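Side-chain contacts in DNA replication licensing factor MCM related protein (Thermoplasma acidophilum, PDB 4ME3), which probably acts as an ATP-driven single-stranded DNA helicase in archaeal DNA replication, this chain being its N-terminal domain with a zinc-binding module: residues A[14-17]-A[18-22]; A[48-51]-A[52-55]; A[71-74]-A[75-79]. One frame throughout, in Å; residues are numbered along the deposited sequence.

All three contacts are local, each within one continuous run of the largely helical N-terminal part of the domain, away from the zinc site. Contact 1, a surface contact, lies on helix 14-27, and contact 3, partly buried, on helix 69-84; the two helices pack together, with Ile-17 CG2 3.5 Å from Ala-75 CB and Trp-21 NE1 hydrogen-bonded to Tyr-72 O. Contact 2, also partly buried, instead joins strand 46-50 to helix 51-57 through a serine cap, and it meets contact 1 where Trp-21 packs on Leu-54. Contacts 1 and 3 combine aliphatic packing with charged pairs, whereas contact 2 turns Val-49, Phe-51 and Leu-54 inward. Contacts 2 and 3 do not touch.

Contact 1: A[14-17]-A[18-22]; sequences EDRI and KDLWR
The guanidinium of Arg-16 carries Leu-20 on one face, where CD1 sits 4.2 Å above the plane and over its centre. The Arg-22 guanidinium has the carbonyl oxygen of Asp-15 near its plane, at the edge; a water links them, donating to Asp-15 O and accepting from NH1. That same NH1 forms a salt bridge with Asp-19 OD1 at 2.7 Å, so carboxylate and water together grip NH1, while NE pairs with Asp-83. The indole of Trp-21 meets Ile-17 O obliquely, while Ile-17 CG2 lies 3.9 Å from its CD1, the two side chains running alongside each other in the same direction. Arg-16 with Leu-20 and Ile-17 with Trp-21 are i to i+4 pairs, Asp-19 with Arg-22 i to i+3, on helix 14-27 of the MCM N-terminal domain, whose inner side faces helices 59-67 and 69-84. There Trp-21 NE1 hydrogen-bonds to Tyr-72 O and its ring meets Phe-61 edge-to-face. Beside helix 69-84, Glu-14 and Lys-18 also lie side by side, with CG of Glu-14 4.0 Å from CD of Lys-18. The lysine's bend at chi3 (75°) ends with NZ hydrogen-bonded to Gln-82 OE1. Along the helix backbone, Lys-18 N donates to Glu-14 O at 2.9 Å.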
loop_
_atom_site.group_PDB
_atom_site.type_symbol
_atom_site.label_atom_id
_atom_site.label_comp_id
_atom_site.label_asym_id
_atom_site.label_seq_id
_atom_site.Cartn_x
_atom_site.Cartn_y
_atom_site.Cartn_z
ATOM N N GLU A 14 -8.226 -14.502 8.455
ATOM C CA GLU A 14 -6.942 -13.822 8.357
ATOM C C GLU A 14 -5.810 -14.765 8.752
ATOM O O GLU A 14 -4.735 -14.751 8.153
ATOM C CB GLU A 14 -6.929 -12.582 9.252
ATOM C CG GLU A 14 -5.591 -11.864 9.297
ATOM C CD GLU A 14 -5.647 -10.570 10.086
ATOM O OE1 GLU A 14 -6.761 -10.046 10.290
ATOM O OE2 GLU A 14 -4.576 -10.078 10.502
ATOM N N ASP A 15 -6.058 -15.586 9.767
ATOM C CA ASP A 15 -5.062 -16.548 10.223
ATOM C C ASP A 15 -4.736 -17.542 9.117
ATOM O O ASP A 15 -3.576 -17.909 8.925
ATOM C CB ASP A 15 -5.557 -17.289 11.465
ATOM C CG ASP A 15 -5.705 -16.378 12.667
ATOM O OD1 ASP A 15 -4.927 -15.406 12.775
ATOM O OD2 ASP A 15 -6.597 -16.634 13.505
ATOM N N ARG A 16 -5.759 -17.976 8.385
ATOM C CA ARG A 16 -5.551 -18.925 7.298
ATOM C C ARG A 16 -4.748 -18.296 6.166
ATOM O O ARG A 16 -3.902 -18.954 5.556
ATOM C CB ARG A 16 -6.884 -19.442 6.754
ATOM C CG ARG A 16 -6.747 -20.131 5.401
ATOM C CD ARG A 16 -7.689 -21.312 5.249
ATOM N NE ARG A 16 -7.538 -21.954 3.943
ATOM C CZ ARG A 16 -6.623 -22.877 3.654
ATOM N NH1 ARG A 16 -5.760 -23.288 4.575
ATOM N NH2 ARG A 16 -6.571 -23.394 2.434
ATOM N N ILE A 17 -5.021 -17.026 5.881
ATOM C CA ILE A 17 -4.300 -16.323 4.826
ATOM C C ILE A 17 -2.833 -16.190 5.220
ATOM O O ILE A 17 -1.940 -16.427 4.407
ATOM C CB ILE A 17 -4.921 -14.941 4.541
ATOM C CG1 ILE A 17 -6.308 -15.113 3.919
ATOM C CG2 ILE A 17 -4.037 -14.136 3.599
ATOM C CD1 ILE A 17 -7.078 -13.810 3.754
ATOM N N LYS A 18 -2.585 -15.834 6.476
ATOM C CA LYS A 18 -1.220 -15.705 6.969
ATOM C C LYS A 18 -0.496 -17.051 6.934
ATOM O O LYS A 18 0.681 -17.116 6.585
ATOM C CB LYS A 18 -1.209 -15.118 8.381
ATOM C CG LYS A 18 -1.641 -13.659 8.430
ATOM C CD LYS A 18 -1.817 -13.159 9.854
ATOM C CE LYS A 18 -0.484 -12.921 10.538
ATOM N NZ LYS A 18 -0.664 -12.343 11.899
ATOM N N ASP A 19 -1.198 -18.125 7.284
ATOM C CA ASP A 19 -0.603 -19.459 7.234
ATOM C C ASP A 19 -0.185 -19.811 5.811
ATOM O O ASP A 19 0.866 -20.406 5.600
ATOM C CB ASP A 19 -1.571 -20.514 7.775
ATOM C CG ASP A 19 -1.624 -20.536 9.290
ATOM O OD1 ASP A 19 -0.662 -20.062 9.931
ATOM O OD2 ASP A 19 -2.625 -21.039 9.843
ATOM N N LEU A 20 -1.008 -19.437 4.837
ATOM C CA LEU A 20 -0.692 -19.686 3.435
ATOM C C LEU A 20 0.568 -18.924 3.003
ATOM O O LEU A 20 1.425 -19.470 2.304
ATOM C CB LEU A 20 -1.885 -19.320 2.550
ATOM C CG LEU A 20 -3.059 -20.302 2.626
ATOM C CD1 LEU A 20 -4.330 -19.686 2.067
ATOM C CD2 LEU A 20 -2.727 -21.584 1.887
ATOM N N TRP A 21 0.686 -17.666 3.418
ATOM C CA TRP A 21 1.890 -16.890 3.127
ATOM C C TRP A 21 3.117 -17.526 3.768
ATOM O O TRP A 21 4.176 -17.612 3.148
ATOM C CB TRP A 21 1.760 -15.453 3.636
ATOM C CG TRP A 21 1.030 -14.532 2.709
ATOM C CD1 TRP A 21 -0.167 -13.918 2.940
ATOM C CD2 TRP A 21 1.450 -14.114 1.404
ATOM N NE1 TRP A 21 -0.518 -13.146 1.859
ATOM C CE2 TRP A 21 0.458 -13.247 0.904
ATOM C CE3 TRP A 21 2.566 -14.387 0.612
ATOM C CZ2 TRP A 21 0.553 -12.648 -0.351
ATOM C CZ3 TRP A 21 2.658 -13.795 -0.633
ATOM C CH2 TRP A 21 1.658 -12.935 -1.103
ATOM N N ARG A 22 2.979 -17.953 5.018
ATOM C CA ARG A 22 4.104 -18.536 5.747
ATOM C C ARG A 22 4.714 -19.713 4.989
ATOM O O ARG A 22 5.929 -19.784 4.811
ATOM C CB ARG A 22 3.671 -18.989 7.143
ATOM C CG ARG A 22 3.446 -17.848 8.116
ATOM C CD ARG A 22 3.348 -18.342 9.550
ATOM N NE ARG A 22 2.909 -17.284 10.452
ATOM C CZ ARG A 22 1.637 -16.998 10.714
ATOM N NH1 ARG A 22 0.659 -17.695 10.150
ATOM N NH2 ARG A 22 1.338 -16.011 11.547
HETATM O O HOH W 1 -1.791 -17.766 11.248
#

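Contact 2: A[48-51]-A[52-55]; sequences YVSF and RDLE
A serine N-cap joins strand 46-50 to helix 51-57 in the MCM N-terminal domain: Ser-50 OG accepts a weak hydrogen bond from Arg-52 N at 3.2 Å. The hydroxyl is placed for this by a first torsion of 177°, which sets OG opposite the serine's own N and beside its carbonyl carbon. The same OG hydrogen-bonds to Asp-102 OD2, and Arg-52 NH2 forms a salt bridge with Glu-104. The carbonyl of Ser-50 serves the first turn as well, accepting from Leu-54 N at 3.1 Å and, more weakly, from Asp-53 N. The strand pairs in parallel with strand 97-101, and the cap lies where it passes into the helix. Inward-facing side chains close round the junction. Val-49 CG1 reaches Leu-54 CG at 3.9 Å, the two side chains crossing at about a right angle, and Phe-51 meets the same leucine CD1 to CD1 in a similar crossing. Leu-54 goes on to touch Trp-21 and Phe-24, while the phenylalanine ring packs on Ile-100 and Leu-66. The carboxylate of Glu-55 comes obliquely to the ring of Phe-51, their planes 47° apart, and puts its CD 3.6 Å from Phe-51 CE2.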
loop_
_atom_site.group_PDB
_atom_site.type_symbol
_atom_site.label_atom_id
_atom_site.label_comp_id
_atom_site.label_asym_id
_atom_site.label_seq_id
_atom_site.Cartn_x
_atom_site.Cartn_y
_atom_site.Cartn_z
ATOM N N TYR A 48 9.621 -8.134 -3.459
ATOM C CA TYR A 48 8.840 -8.500 -4.634
ATOM C C TYR A 48 8.637 -10.006 -4.687
ATOM O O TYR A 48 9.595 -10.772 -4.579
ATOM C CB TYR A 48 9.544 -8.036 -5.905
ATOM C CG TYR A 48 9.462 -6.544 -6.113
ATOM C CD1 TYR A 48 8.404 -5.983 -6.810
ATOM C CD2 TYR A 48 10.435 -5.697 -5.606
ATOM C CE1 TYR A 48 8.314 -4.618 -6.998
ATOM C CE2 TYR A 48 10.353 -4.326 -5.790
ATOM C CZ TYR A 48 9.291 -3.798 -6.488
ATOM O OH TYR A 48 9.202 -2.435 -6.676
ATOM N N VAL A 49 7.388 -10.424 -4.857
ATOM C CA VAL A 49 7.054 -11.838 -4.985
ATOM C C VAL A 49 6.509 -12.107 -6.380
ATOM O O VAL A 49 5.679 -11.355 -6.888
ATOM C CB VAL A 49 6.015 -12.270 -3.934
ATOM C CG1 VAL A 49 5.470 -13.648 -4.254
ATOM C CG2 VAL A 49 6.632 -12.242 -2.539
ATOM N N SER A 50 6.977 -13.184 -6.998
ATOM C CA SER A 50 6.581 -13.504 -8.364
ATOM C C SER A 50 5.197 -14.133 -8.398
ATOM O O SER A 50 4.928 -15.101 -7.691
ATOM C CB SER A 50 7.594 -14.457 -8.998
ATOM O OG SER A 50 7.186 -14.820 -10.302
ATOM N N PHE A 51 4.311 -13.595 -9.225
ATOM C CA PHE A 51 2.987 -14.179 -9.341
ATOM C C PHE A 51 3.078 -15.584 -9.930
ATOM O O PHE A 51 2.216 -16.424 -9.675
ATOM C CB PHE A 51 2.062 -13.308 -10.188
ATOM C CG PHE A 51 0.633 -13.738 -10.127
ATOM C CD1 PHE A 51 -0.140 -13.443 -9.015
ATOM C CD2 PHE A 51 0.067 -14.464 -11.159
ATOM C CE1 PHE A 51 -1.456 -13.846 -8.943
ATOM C CE2 PHE A 51 -1.250 -14.876 -11.090
ATOM C CZ PHE A 51 -2.011 -14.563 -9.982
ATOM N N ARG A 52 4.129 -15.835 -10.705
ATOM C CA ARG A 52 4.366 -17.159 -11.275
ATOM C C ARG A 52 4.556 -18.186 -10.164
ATOM O O ARG A 52 4.072 -19.317 -10.257
ATOM C CB ARG A 52 5.614 -17.154 -12.161
ATOM C CG ARG A 52 5.603 -16.140 -13.296
ATOM C CD ARG A 52 7.019 -15.904 -13.804
ATOM N NE ARG A 52 7.077 -14.907 -14.871
ATOM C CZ ARG A 52 8.186 -14.278 -15.253
ATOM N NH1 ARG A 52 9.343 -14.529 -14.653
ATOM N NH2 ARG A 52 8.139 -13.388 -16.234
ATOM N N ASP A 53 5.282 -17.794 -9.121
ATOM C CA ASP A 53 5.477 -18.656 -7.958
ATOM C C ASP A 53 4.163 -18.856 -7.207
ATOM O O ASP A 53 3.834 -19.970 -6.807
ATOM C CB ASP A 53 6.535 -18.070 -7.019
ATOM C CG ASP A 53 7.939 -18.143 -7.596
ATOM O OD1 ASP A 53 8.148 -18.904 -8.565
ATOM O OD2 ASP A 53 8.832 -17.445 -7.073
ATOM N N LEU A 54 3.412 -17.775 -7.009
ATOM C CA LEU A 54 2.137 -17.862 -6.304
ATOM C C LEU A 54 1.166 -18.808 -7.008
ATOM O O LEU A 54 0.514 -19.631 -6.365
ATOM C CB LEU A 54 1.509 -16.472 -6.158
ATOM C CG LEU A 54 2.198 -15.546 -5.153
ATOM C CD1 LEU A 54 1.755 -14.099 -5.356
ATOM C CD2 LEU A 54 1.924 -15.986 -3.718
ATOM N N GLU A 55 1.063 -18.684 -8.327
ATOM C CA GLU A 55 0.192 -19.566 -9.108
ATOM C C GLU A 55 0.606 -21.029 -8.966
ATOM O O GLU A 55 -0.241 -21.915 -8.822
ATOM C CB GLU A 55 0.214 -19.171 -10.586
ATOM C CG GLU A 55 -1.082 -18.547 -11.076
ATOM C CD GLU A 55 -1.016 -18.135 -12.534
ATOM O OE1 GLU A 55 0.104 -18.047 -13.082
ATOM O OE2 GLU A 55 -2.087 -17.899 -13.132
#

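Contact 3: A[71-74]-A[75-79]; sequences IYIR and AGEEV
Glu-77 crosses Ile-73 obliquely, its OE2 3.5 Å from the methyl CG2 of Ile-73. A first torsion of -71° directs CG of the glutamate beside its own backbone N, and from there the chain runs extended, bringing the aliphatic part beside the Ile-73 carbonyl oxygen, with Glu-77 CG 3.5 Å from Ile-73 O. OE2 hydrogen-bonds to the backbone N of Leu-98, so the polar end joins this helix to strand 97-101. A leucine in its place would probably leave the Leu-98 N-H without this acceptor and cut this side-chain link from the helix to strand 97-101. The residues belong to helix 69-84 of the MCM N-terminal domain, which packs against helix 14-27: Ala-75 touches Ile-17, and Tyr-72 touches both Ile-17 and Ile-65 of helix 59-67. Arg-74 extends through chi1 and chi2 and then turns at chi3 (-106°). This places its guanidinium beside Glu-78, whose OE2 lies in plane at the edge, although the two flat groups stand 85° apart. At 3.9 Å from Arg-74 NH1 to Glu-78 OE2 the salt bridge is long, and the stronger partner of the arginine is Glu-157, which pairs with NH2. Glu-78 OE2 also lies 3.9 Å from Arg-74 CG, so it touches the aliphatic stem as well as the charged end. Along the backbone, Glu-77 N donates to Ile-73 O at 2.9 Å, and Glu-78 N to Arg-74 O at 3.0 Å.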
loop_
_atom_site.group_PDB
_atom_site.type_symbol
_atom_site.label_atom_id
_atom_site.label_comp_id
_atom_site.label_asym_id
_atom_site.label_seq_id
_atom_site.Cartn_x
_atom_site.Cartn_y
_atom_site.Cartn_z
ATOM N N ILE A 71 -6.325 -6.941 1.359
ATOM C CA ILE A 71 -6.383 -7.881 2.478
ATOM C C ILE A 71 -5.252 -8.911 2.427
ATOM O O ILE A 71 -4.587 -9.167 3.433
ATOM C CB ILE A 71 -7.732 -8.625 2.509
ATOM C CG1 ILE A 71 -8.852 -7.673 2.931
ATOM C CG2 ILE A 71 -7.665 -9.811 3.468
ATOM C CD1 ILE A 71 -10.241 -8.238 2.745
ATOM N N TYR A 72 -5.040 -9.503 1.257
ATOM C CA TYR A 72 -4.031 -10.550 1.107
ATOM C C TYR A 72 -2.607 -10.017 1.209
ATOM O O TYR A 72 -1.743 -10.650 1.818
ATOM C CB TYR A 72 -4.237 -11.299 -0.207
ATOM C CG TYR A 72 -5.278 -12.382 -0.083
ATOM C CD1 TYR A 72 -6.623 -12.064 0.042
ATOM C CD2 TYR A 72 -4.916 -13.718 -0.055
ATOM C CE1 TYR A 72 -7.578 -13.044 0.171
ATOM C CE2 TYR A 72 -5.868 -14.708 0.075
ATOM C CZ TYR A 72 -7.194 -14.365 0.189
ATOM O OH TYR A 72 -8.151 -15.341 0.319
ATOM N N ILE A 73 -2.360 -8.853 0.621
ATOM C CA ILE A 73 -1.030 -8.257 0.678
ATOM C C ILE A 73 -0.711 -7.812 2.106
ATOM O O ILE A 73 0.387 -8.060 2.609
ATOM C CB ILE A 73 -0.895 -7.087 -0.322
ATOM C CG1 ILE A 73 -0.854 -7.638 -1.749
ATOM C CG2 ILE A 73 0.357 -6.274 -0.032
ATOM C CD1 ILE A 73 -1.006 -6.599 -2.836
ATOM N N ARG A 74 -1.669 -7.176 2.770
ATOM C CA ARG A 74 -1.468 -6.771 4.158
ATOM C C ARG A 74 -1.118 -7.973 5.039
ATOM O O ARG A 74 -0.237 -7.888 5.896
ATOM C CB ARG A 74 -2.713 -6.073 4.703
ATOM C CG ARG A 74 -2.569 -5.604 6.142
ATOM C CD ARG A 74 -3.857 -4.977 6.644
ATOM N NE ARG A 74 -3.770 -3.523 6.731
ATOM C CZ ARG A 74 -3.318 -2.857 7.791
ATOM N NH1 ARG A 74 -2.901 -3.503 8.872
ATOM N NH2 ARG A 74 -3.282 -1.533 7.773
ATOM N N ALA A 75 -1.802 -9.092 4.824
ATOM C CA ALA A 75 -1.532 -10.306 5.596
ATOM C C ALA A 75 -0.097 -10.772 5.382
ATOM O O ALA A 75 0.584 -11.157 6.328
ATOM C CB ALA A 75 -2.508 -11.409 5.221
ATOM N N GLY A 76 0.358 -10.737 4.134
ATOM C CA GLY A 76 1.718 -11.132 3.814
ATOM C C GLY A 76 2.728 -10.240 4.509
ATOM O O GLY A 76 3.734 -10.715 5.033
ATOM N N GLU A 77 2.461 -8.938 4.509
ATOM C CA GLU A 77 3.342 -7.982 5.168
ATOM C C GLU A 77 3.428 -8.262 6.668
ATOM O O GLU A 77 4.514 -8.214 7.251
ATOM C CB GLU A 77 2.879 -6.543 4.879
ATOM C CG GLU A 77 3.137 -6.127 3.433
ATOM C CD GLU A 77 2.391 -4.873 3.000
ATOM O OE1 GLU A 77 1.537 -4.373 3.764
ATOM O OE2 GLU A 77 2.659 -4.398 1.872
ATOM N N GLU A 78 2.297 -8.580 7.287
ATOM C CA GLU A 78 2.275 -8.904 8.710
ATOM C C GLU A 78 3.141 -10.119 9.025
ATOM O O GLU A 78 3.859 -10.131 10.021
ATOM C CB GLU A 78 0.845 -9.146 9.195
ATOM C CG GLU A 78 0.007 -7.880 9.295
ATOM C CD GLU A 78 -1.364 -8.134 9.889
ATOM O OE1 GLU A 78 -1.536 -9.168 10.571
ATOM O OE2 GLU A 78 -2.271 -7.305 9.671
ATOM N N VAL A 79 3.074 -11.139 8.175
ATOM C CA VAL A 79 3.885 -12.337 8.364
ATOM C C VAL A 79 5.373 -11.998 8.316
ATOM O O VAL A 79 6.155 -12.460 9.145
ATOM C CB VAL A 79 3.563 -13.408 7.305
ATOM C CG1 VAL A 79 4.620 -14.505 7.312
ATOM C CG2 VAL A 79 2.185 -13.995 7.553
#